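Local atomic coordinates of putative peptidyl-arginine deiminase family protein (Campylobacter jejuni subsp. jejuni serotype O:2, PDB entry 6B10), a protein that probably hydrolyses agmatine to N-carbamoylputrescine and ammonia, a deiminase step in polyamine biosynthesis. Residues Phe79-Ala93 / Leu120-Lys132. Numbering follows the deposited sequence.
Sequences FKCDTNDTWIRDFGA and LDNAVNSKLFKEK. With K (potassium ion), chain E.
D121, near the start of helix 120-132, stacks on the ring of F91: its CB sits over the ring centre, 3.6 Å from the centroid, and its carboxylate lies nearly parallel to the ring, 6° apart, toward the CD2-CE2 side. The backbone of I88, through CA, lies toward the rim of the opposite face. With CG between backbone N and carbonyl carbon (chi1 65°), the F91 ring lies beneath D121 with its edge to V124 CG1 and N125 ND2. Further along the helix, A93 CB rests 3.6 Å from F129 CE1. Earlier in segment 79-93, at the first turn of the helix, L120 CD2 presses tightly against the backbone of D82 and T83, only 3.4 Å from T83 CA, while V124 CG2 packs on C81 SG.

The outer margin is looser. F79, at the end of strand 76-80, is itself buried and offers one ring face to L128 CD1; the solvent side is formed by the exposed K127 and E131, which approach its ring obliquely, E131 OE1 lying 3.5 Å from F79 CE1. K132 passes F79 and ends in a salt bridge with E77.

F91 O serves two partners: a potassium ion 2.8 Å away, which D106 and F107 also bind, and N125 ND2, which donates to F91 O at 3.0 Å through a bent bond (141°) from above the carbonyl plane, consistent with the helix amide helping to position this carbonyl for the ion.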
ATOM      1  N   PHE A  79     -14.571  14.239   0.909  1.00 46.04           N
ATOM      2  CA  PHE A  79     -14.112  15.167  -0.111  1.00 48.86           C
ATOM      3  C   PHE A  79     -14.753  14.829  -1.453  1.00 52.41           C
ATOM      4  O   PHE A  79     -14.468  13.781  -2.037  1.00 53.14           O
ATOM      5  CB  PHE A  79     -12.591  15.121  -0.236  1.00 48.32           C
ATOM      6  CG  PHE A  79     -12.052  15.992  -1.335  1.00 49.52           C
ATOM      7  CD1 PHE A  79     -12.039  17.375  -1.196  1.00 50.78           C
ATOM      8  CD2 PHE A  79     -11.570  15.437  -2.511  1.00 49.79           C
ATOM      9  CE1 PHE A  79     -11.550  18.185  -2.209  1.00 51.08           C
ATOM     10  CE2 PHE A  79     -11.076  16.243  -3.526  1.00 50.67           C
ATOM     11  CZ  PHE A  79     -11.068  17.617  -3.376  1.00 50.72           C
ATOM     12  N   LYS A  80     -15.616  15.723  -1.934  1.00 53.91           N
ATOM     13  CA  LYS A  80     -16.304  15.530  -3.206  1.00 55.60           C
ATOM     14  C   LYS A  80     -15.315  15.621  -4.362  1.00 56.87           C
ATOM     15  O   LYS A  80     -14.576  16.601  -4.480  1.00 56.26           O
ATOM     16  CB  LYS A  80     -17.415  16.568  -3.384  1.00 55.93           C
ATOM     17  N   CYS A  81     -15.305  14.590  -5.204  1.00 58.58           N
ATOM     18  CA  CYS A  81     -14.397  14.518  -6.348  1.00 60.89           C
ATOM     19  C   CYS A  81     -14.713  13.285  -7.189  1.00 63.96           C
ATOM     20  O   CYS A  81     -14.863  12.189  -6.652  1.00 66.18           O
ATOM     21  CB  CYS A  81     -12.947  14.458  -5.871  1.00 60.74           C
ATOM     22  SG  CYS A  81     -11.742  14.126  -7.167  1.00 62.66           S
ATOM     23  N   ASP A  82     -14.813  13.464  -8.504  1.00 66.35           N
ATOM     24  CA  ASP A  82     -15.159  12.360  -9.400  1.00 67.69           C
ATOM     25  C   ASP A  82     -13.992  11.402  -9.553  1.00 68.40           C
ATOM     26  O   ASP A  82     -12.831  11.803  -9.479  1.00 66.45           O
ATOM     27  CB  ASP A  82     -15.584  12.875 -10.778  1.00 69.16           C
ATOM     28  CG  ASP A  82     -16.927  13.581 -10.752  1.00 71.43           C
ATOM     29  OD1 ASP A  82     -17.356  14.021  -9.663  1.00 73.87           O
ATOM     30  OD2 ASP A  82     -17.552  13.702 -11.826  1.00 73.26           O
ATOM     31  N   THR A  83     -14.321  10.135  -9.786  1.00 70.94           N
ATOM     32  CA  THR A  83     -13.330   9.069  -9.923  1.00 71.48           C
ATOM     33  C   THR A  83     -14.012   7.789 -10.405  1.00 71.15           C
ATOM     34  O   THR A  83     -15.231   7.751 -10.583  1.00 73.12           O
ATOM     35  CB  THR A  83     -12.612   8.790  -8.578  1.00 71.67           C
ATOM     36  OG1 THR A  83     -11.597   7.793  -8.761  1.00 73.24           O
ATOM     37  CG2 THR A  83     -13.604   8.332  -7.501  1.00 70.68           C
ATOM     38  N   ASN A  84     -13.219   6.747 -10.624  1.00 71.42           N
ATOM     39  CA  ASN A  84     -13.751   5.397 -10.831  1.00 71.02           C
ATOM     40  C   ASN A  84     -12.890   4.339 -10.136  1.00 66.82           C
ATOM     41  O   ASN A  84     -13.399   3.550  -9.340  1.00 69.50           O
ATOM     42  CB  ASN A  84     -13.941   5.081 -12.323  1.00 72.55           C
ATOM     43  CG  ASN A  84     -12.734   5.444 -13.171  1.00 73.99           C
ATOM     44  OD1 ASN A  84     -11.824   6.146 -12.722  1.00 74.69           O
ATOM     45  ND2 ASN A  84     -12.723   4.966 -14.409  1.00 75.83           N
ATOM     46  N   ASP A  85     -11.591   4.344 -10.428  1.00 62.99           N
ATOM     47  CA  ASP A  85     -10.624   3.479  -9.757  1.00 59.01           C
ATOM     48  C   ASP A  85     -10.640   3.737  -8.246  1.00 55.50           C
ATOM     49  O   ASP A  85     -10.517   4.882  -7.806  1.00 55.70           O
ATOM     50  CB  ASP A  85      -9.226   3.755 -10.322  1.00 59.44           C
ATOM     51  CG  ASP A  85      -8.165   2.803  -9.792  1.00 59.76           C
ATOM     52  OD1 ASP A  85      -8.479   1.926  -8.965  1.00 59.92           O
ATOM     53  OD2 ASP A  85      -6.997   2.944 -10.208  1.00 62.16           O
ATOM     54  N   THR A  86     -10.808   2.671  -7.464  1.00 50.38           N
ATOM     55  CA  THR A  86     -10.781   2.763  -6.002  1.00 47.24           C
ATOM     56  C   THR A  86      -9.388   2.472  -5.418  1.00 43.92           C
ATOM     57  O   THR A  86      -9.139   2.714  -4.237  1.00 41.72           O
ATOM     58  CB  THR A  86     -11.786   1.786  -5.366  1.00 47.61           C
ATOM     59  OG1 THR A  86     -11.474   0.446  -5.766  1.00 46.63           O
ATOM     60  CG2 THR A  86     -13.203   2.129  -5.791  1.00 48.30           C
ATOM     61  N   TRP A  87      -8.486   1.950  -6.241  1.00 41.35           N
ATOM     62  CA  TRP A  87      -7.170   1.548  -5.769  1.00 40.06           C
ATOM     63  C   TRP A  87      -6.261   2.765  -5.688  1.00 36.87           C
ATOM     64  O   TRP A  87      -5.414   2.979  -6.545  1.00 36.87           O
ATOM     65  CB  TRP A  87      -6.585   0.465  -6.677  1.00 41.22           C
ATOM     66  CG  TRP A  87      -7.484  -0.745  -6.811  1.00 43.02           C
ATOM     67  CD1 TRP A  87      -8.075  -1.201  -7.953  1.00 43.14           C
ATOM     68  CD2 TRP A  87      -7.906  -1.631  -5.761  1.00 43.27           C
ATOM     69  NE1 TRP A  87      -8.829  -2.318  -7.683  1.00 43.50           N
ATOM     70  CE2 TRP A  87      -8.742  -2.604  -6.346  1.00 43.48           C
ATOM     71  CE3 TRP A  87      -7.656  -1.697  -4.386  1.00 43.44           C
ATOM     72  CZ2 TRP A  87      -9.329  -3.634  -5.605  1.00 43.81           C
ATOM     73  CZ3 TRP A  87      -8.242  -2.722  -3.647  1.00 43.36           C
ATOM     74  CH2 TRP A  87      -9.068  -3.674  -4.260  1.00 43.65           C
ATOM     75  N   ILE A  88      -6.457   3.560  -4.641  1.00 35.21           N
ATOM     76  CA  ILE A  88      -5.754   4.837  -4.495  1.00 35.10           C
ATOM     77  C   ILE A  88      -4.241   4.668  -4.284  1.00 35.25           C
ATOM     78  O   ILE A  88      -3.469   5.550  -4.655  1.00 36.47           O
ATOM     79  CB  ILE A  88      -6.385   5.718  -3.385  1.00 34.36           C
ATOM     80  CG1 ILE A  88      -5.771   7.125  -3.390  1.00 35.07           C
ATOM     81  CG2 ILE A  88      -6.226   5.093  -2.009  1.00 33.89           C
ATOM     82  CD1 ILE A  88      -6.572   8.144  -2.608  1.00 35.11           C
ATOM     83  N   ARG A  89      -3.817   3.544  -3.703  1.00 33.70           N
ATOM     84  CA  ARG A  89      -2.389   3.216  -3.599  1.00 32.90           C
ATOM     85  C   ARG A  89      -1.681   3.278  -4.969  1.00 34.59           C
ATOM     86  O   ARG A  89      -0.509   3.649  -5.049  1.00 35.61           O
ATOM     87  CB  ARG A  89      -2.218   1.824  -2.965  1.00 31.19           C
ATOM     88  CG  ARG A  89      -0.778   1.351  -2.731  1.00 29.25           C
ATOM     89  CD  ARG A  89      -0.081   2.004  -1.547  1.00 27.66           C
ATOM     90  NE  ARG A  89      -0.873   1.961  -0.317  1.00 26.77           N
ATOM     91  CZ  ARG A  89      -0.498   2.513   0.837  1.00 25.30           C
ATOM     92  NH1 ARG A  89       0.676   3.116   0.944  1.00 24.93           N
ATOM     93  NH2 ARG A  89      -1.296   2.448   1.895  1.00 24.80           N
ATOM     94  N   ASP A  90      -2.383   2.906  -6.039  1.00 36.84           N
ATOM     95  CA  ASP A  90      -1.814   2.982  -7.392  1.00 39.14           C
ATOM     96  C   ASP A  90      -1.462   4.410  -7.800  1.00 39.35           C
ATOM     97  O   ASP A  90      -0.374   4.658  -8.323  1.00 39.05           O
ATOM     98  CB  ASP A  90      -2.785   2.421  -8.444  1.00 41.77           C
ATOM     99  CG  ASP A  90      -2.892   0.908  -8.415  1.00 43.07           C
ATOM    100  OD1 ASP A  90      -1.885   0.230  -8.117  1.00 45.66           O
ATOM    101  OD2 ASP A  90      -3.990   0.396  -8.723  1.00 44.04           O
ATOM    102  N   PHE A  91      -2.389   5.340  -7.578  1.00 39.69           N
ATOM    103  CA  PHE A  91      -2.237   6.697  -8.112  1.00 40.11           C
ATOM    104  C   PHE A  91      -2.076   7.815  -7.076  1.00 39.37           C
ATOM    105  O   PHE A  91      -1.655   8.912  -7.435  1.00 42.08           O
ATOM    106  CB  PHE A  91      -3.383   7.032  -9.090  1.00 40.30           C
ATOM    107  CG  PHE A  91      -4.739   7.084  -8.454  1.00 40.32           C
ATOM    108  CD1 PHE A  91      -5.170   8.224  -7.801  1.00 40.30           C
ATOM    109  CD2 PHE A  91      -5.597   5.993  -8.530  1.00 41.07           C
ATOM    110  CE1 PHE A  91      -6.423   8.276  -7.216  1.00 40.48           C
ATOM    111  CE2 PHE A  91      -6.851   6.037  -7.948  1.00 40.87           C
ATOM    112  CZ  PHE A  91      -7.265   7.181  -7.289  1.00 41.04           C
ATOM    113  N   GLY A  92      -2.381   7.556  -5.809  1.00 38.51           N
ATOM    114  CA  GLY A  92      -2.294   8.588  -4.767  1.00 37.45           C
ATOM    115  C   GLY A  92      -0.929   9.248  -4.627  1.00 36.67           C
ATOM    116  O   GLY A  92       0.088   8.711  -5.068  1.00 37.56           O
ATOM    117  N   ALA A  93      -0.909  10.421  -4.003  1.00 35.29           N
ATOM    118  CA  ALA A  93       0.332  11.164  -3.795  1.00 34.91           C
ATOM    119  C   ALA A  93       1.197  10.498  -2.724  1.00 33.48           C
ATOM    120  O   ALA A  93       0.674  10.012  -1.719  1.00 33.88           O
ATOM    121  CB  ALA A  93       0.021  12.595  -3.392  1.00 35.71           C
ATOM    122  N   LEU A 120      -9.286  10.645 -14.734  1.00 69.65           N
ATOM    123  CA  LEU A 120      -9.882  11.160 -13.501  1.00 70.55           C
ATOM    124  C   LEU A 120      -8.915  11.052 -12.330  1.00 70.18           C
ATOM    125  O   LEU A 120      -8.717  12.015 -11.591  1.00 67.68           O
ATOM    126  CB  LEU A 120     -11.181  10.415 -13.164  1.00 70.76           C
ATOM    127  CG  LEU A 120     -12.462  10.957 -13.812  1.00 71.41           C
ATOM    128  CD1 LEU A 120     -12.700  10.348 -15.186  1.00 72.10           C
ATOM    129  CD2 LEU A 120     -13.660  10.707 -12.910  1.00 71.18           C
ATOM    130  N   ASP A 121      -8.315   9.874 -12.185  1.00 71.13           N
ATOM    131  CA  ASP A 121      -7.344   9.600 -11.124  1.00 71.76           C
ATOM    132  C   ASP A 121      -6.196  10.599 -11.130  1.00 71.63           C
ATOM    133  O   ASP A 121      -5.803  11.106 -10.079  1.00 69.08           O
ATOM    134  CB  ASP A 121      -6.762   8.194 -11.286  1.00 72.79           C
ATOM    135  CG  ASP A 121      -7.797   7.101 -11.099  1.00 73.57           C
ATOM    136  OD1 ASP A 121      -8.853   7.352 -10.475  1.00 74.12           O
ATOM    137  OD2 ASP A 121      -7.540   5.982 -11.586  1.00 74.40           O
ATOM    138  N   ASN A 122      -5.654  10.865 -12.316  1.00 72.82           N
ATOM    139  CA  ASN A 122      -4.569  11.833 -12.471  1.00 74.24           C
ATOM    140  C   ASN A 122      -4.965  13.206 -11.937  1.00 72.89           C
ATOM    141  O   ASN A 122      -4.168  13.882 -11.285  1.00 76.86           O
ATOM    142  CB  ASN A 122      -4.160  11.951 -13.938  1.00 76.60           C
ATOM    143  CG  ASN A 122      -2.875  12.731 -14.120  1.00 79.06           C
ATOM    144  OD1 ASN A 122      -2.893  13.881 -14.559  1.00 81.03           O
ATOM    145  ND2 ASN A 122      -1.752  12.114 -13.764  1.00 80.39           N
ATOM    146  N   ALA A 123      -6.200  13.607 -12.218  1.00 69.21           N
ATOM    147  CA  ALA A 123      -6.730  14.861 -11.710  1.00 67.77           C
ATOM    148  C   ALA A 123      -6.976  14.793 -10.202  1.00 66.72           C
ATOM    149  O   ALA A 123      -6.579  15.705  -9.480  1.00 67.55           O
ATOM    150  CB  ALA A 123      -8.008  15.229 -12.444  1.00 67.27           C
ATOM    151  N   VAL A 124      -7.599  13.708  -9.736  1.00 64.28           N
ATOM    152  CA  VAL A 124      -7.985  13.544  -8.317  1.00 62.25           C
ATOM    153  C   VAL A 124      -6.981  14.177  -7.344  1.00 60.08           C
ATOM    154  O   VAL A 124      -7.369  14.887  -6.413  1.00 58.09           O
ATOM    155  CB  VAL A 124      -8.182  12.049  -7.929  1.00 62.71           C
ATOM    156  CG1 VAL A 124      -8.276  11.875  -6.416  1.00 62.47           C
ATOM    157  CG2 VAL A 124      -9.433  11.468  -8.577  1.00 62.05           C
ATOM    158  N   ASN A 125      -5.697  13.910  -7.558  1.00 57.47           N
ATOM    159  CA  ASN A 125      -4.652  14.448  -6.691  1.00 58.04           C
ATOM    160  C   ASN A 125      -4.539  15.975  -6.727  1.00 56.47           C
ATOM    161  O   ASN A 125      -4.301  16.608  -5.696  1.00 53.53           O
ATOM    162  CB  ASN A 125      -3.298  13.834  -7.046  1.00 59.86           C
ATOM    163  CG  ASN A 125      -3.216  12.362  -6.695  1.00 63.37           C
ATOM    164  OD1 ASN A 125      -3.219  11.991  -5.516  1.00 62.63           O
ATOM    165  ND2 ASN A 125      -3.143  11.511  -7.717  1.00 62.58           N
ATOM    166  N   SER A 126      -4.684  16.558  -7.914  1.00 55.10           N
ATOM    167  CA  SER A 126      -4.618  18.015  -8.061  1.00 54.31           C
ATOM    168  C   SER A 126      -5.756  18.681  -7.304  1.00 51.37           C
ATOM    169  O   SER A 126      -5.523  19.608  -6.526  1.00 49.34           O
ATOM    170  CB  SER A 126      -4.661  18.428  -9.531  1.00 54.95           C
ATOM    171  OG  SER A 126      -3.473  18.039 -10.193  1.00 57.05           O
ATOM    172  N   LYS A 127      -6.975  18.190  -7.528  1.00 50.64           N
ATOM    173  CA  LYS A 127      -8.155  18.715  -6.836  1.00 50.24           C
ATOM    174  C   LYS A 127      -7.908  18.661  -5.339  1.00 48.59           C
ATOM    175  O   LYS A 127      -8.063  19.653  -4.638  1.00 47.32           O
ATOM    176  CB  LYS A 127      -9.455  17.933  -7.125  1.00 51.85           C
ATOM    177  CG  LYS A 127      -9.543  17.072  -8.380  1.00 54.24           C
ATOM    178  CD  LYS A 127      -9.796  17.862  -9.650  1.00 56.10           C
ATOM    179  CE  LYS A 127     -10.597  17.019 -10.634  1.00 57.17           C
ATOM    180  NZ  LYS A 127     -10.805  17.697 -11.940  1.00 58.62           N
ATOM    181  N   LEU A 128      -7.523  17.479  -4.865  1.00 47.72           N
ATOM    182  CA  LEU A 128      -7.363  17.219  -3.441  1.00 45.83           C
ATOM    183  C   LEU A 128      -6.378  18.182  -2.803  1.00 43.79           C
ATOM    184  O   LEU A 128      -6.651  18.753  -1.747  1.00 41.50           O
ATOM    185  CB  LEU A 128      -6.888  15.777  -3.227  1.00 46.85           C
ATOM    186  CG  LEU A 128      -6.673  15.311  -1.783  1.00 47.77           C
ATOM    187  CD1 LEU A 128      -7.975  15.336  -1.000  1.00 47.96           C
ATOM    188  CD2 LEU A 128      -6.061  13.915  -1.756  1.00 47.96           C
ATOM    189  N   PHE A 129      -5.233  18.354  -3.456  1.00 43.24           N
ATOM    190  CA  PHE A 129      -4.159  19.178  -2.915  1.00 43.47           C
ATOM    191  C   PHE A 129      -4.432  20.669  -3.095  1.00 44.14           C
ATOM    192  O   PHE A 129      -4.088  21.473  -2.225  1.00 42.26           O
ATOM    193  CB  PHE A 129      -2.808  18.774  -3.528  1.00 43.34           C
ATOM    194  CG  PHE A 129      -2.110  17.685  -2.761  1.00 42.01           C
ATOM    195  CD1 PHE A 129      -2.557  16.375  -2.827  1.00 42.05           C
ATOM    196  CD2 PHE A 129      -1.034  17.979  -1.941  1.00 41.58           C
ATOM    197  CE1 PHE A 129      -1.929  15.373  -2.102  1.00 41.71           C
ATOM    198  CE2 PHE A 129      -0.401  16.985  -1.217  1.00 41.00           C
ATOM    199  CZ  PHE A 129      -0.852  15.680  -1.295  1.00 40.83           C
ATOM    200  N   LYS A 130      -5.060  21.030  -4.211  1.00 44.48           N
ATOM    201  CA  LYS A 130      -5.452  22.418  -4.453  1.00 45.86           C
ATOM    202  C   LYS A 130      -6.562  22.864  -3.495  1.00 43.99           C
ATOM    203  O   LYS A 130      -6.462  23.925  -2.875  1.00 43.71           O
ATOM    204  CB  LYS A 130      -5.896  22.607  -5.910  1.00 48.33           C
ATOM    205  CG  LYS A 130      -6.287  24.036  -6.264  1.00 51.50           C
ATOM    206  CD  LYS A 130      -6.477  24.215  -7.763  1.00 53.35           C
ATOM    207  CE  LYS A 130      -7.225  25.503  -8.093  1.00 55.39           C
ATOM    208  NZ  LYS A 130      -8.697  25.385  -7.876  1.00 55.76           N
ATOM    209  N   GLU A 131      -7.598  22.038  -3.358  1.00 42.40           N
ATOM    210  CA  GLU A 131      -8.811  22.421  -2.633  1.00 41.48           C
ATOM    211  C   GLU A 131      -8.757  22.133  -1.138  1.00 43.08           C
ATOM    212  O   GLU A 131      -8.992  23.029  -0.329  1.00 44.25           O
ATOM    213  CB  GLU A 131     -10.026  21.717  -3.227  1.00 40.31           C
ATOM    214  CG  GLU A 131     -10.226  21.962  -4.713  1.00 38.73           C
ATOM    215  CD  GLU A 131     -11.372  21.151  -5.273  1.00 38.27           C
ATOM    216  OE1 GLU A 131     -12.275  20.795  -4.488  1.00 38.11           O
ATOM    217  OE2 GLU A 131     -11.372  20.870  -6.491  1.00 37.22           O
ATOM    218  N   LYS A 132      -8.462  20.890  -0.759  1.00 43.93           N
ATOM    219  CA  LYS A 132      -8.484  20.530   0.662  1.00 43.23           C
ATOM    220  C   LYS A 132      -7.203  20.915   1.405  1.00 43.28           C
ATOM    221  O   LYS A 132      -7.246  21.735   2.321  1.00 45.40           O
ATOM    222  CB  LYS A 132      -8.784  19.048   0.867  1.00 42.49           C
ATOM    223  CG  LYS A 132      -9.066  18.722   2.325  1.00 42.11           C
ATOM    224  CD  LYS A 132      -9.246  17.241   2.571  1.00 42.44           C
ATOM    225  CE  LYS A 132      -9.234  16.935   4.062  1.00 43.60           C
ATOM    226  NZ  LYS A 132     -10.461  17.391   4.775  1.00 43.77           N
TER
HETATM  227  K     K E 403      -0.037   9.698  -9.616  1.00 48.94           K
HETATM  228  O   HOH W   1       1.139   6.938  -9.550  1.00 43.96           O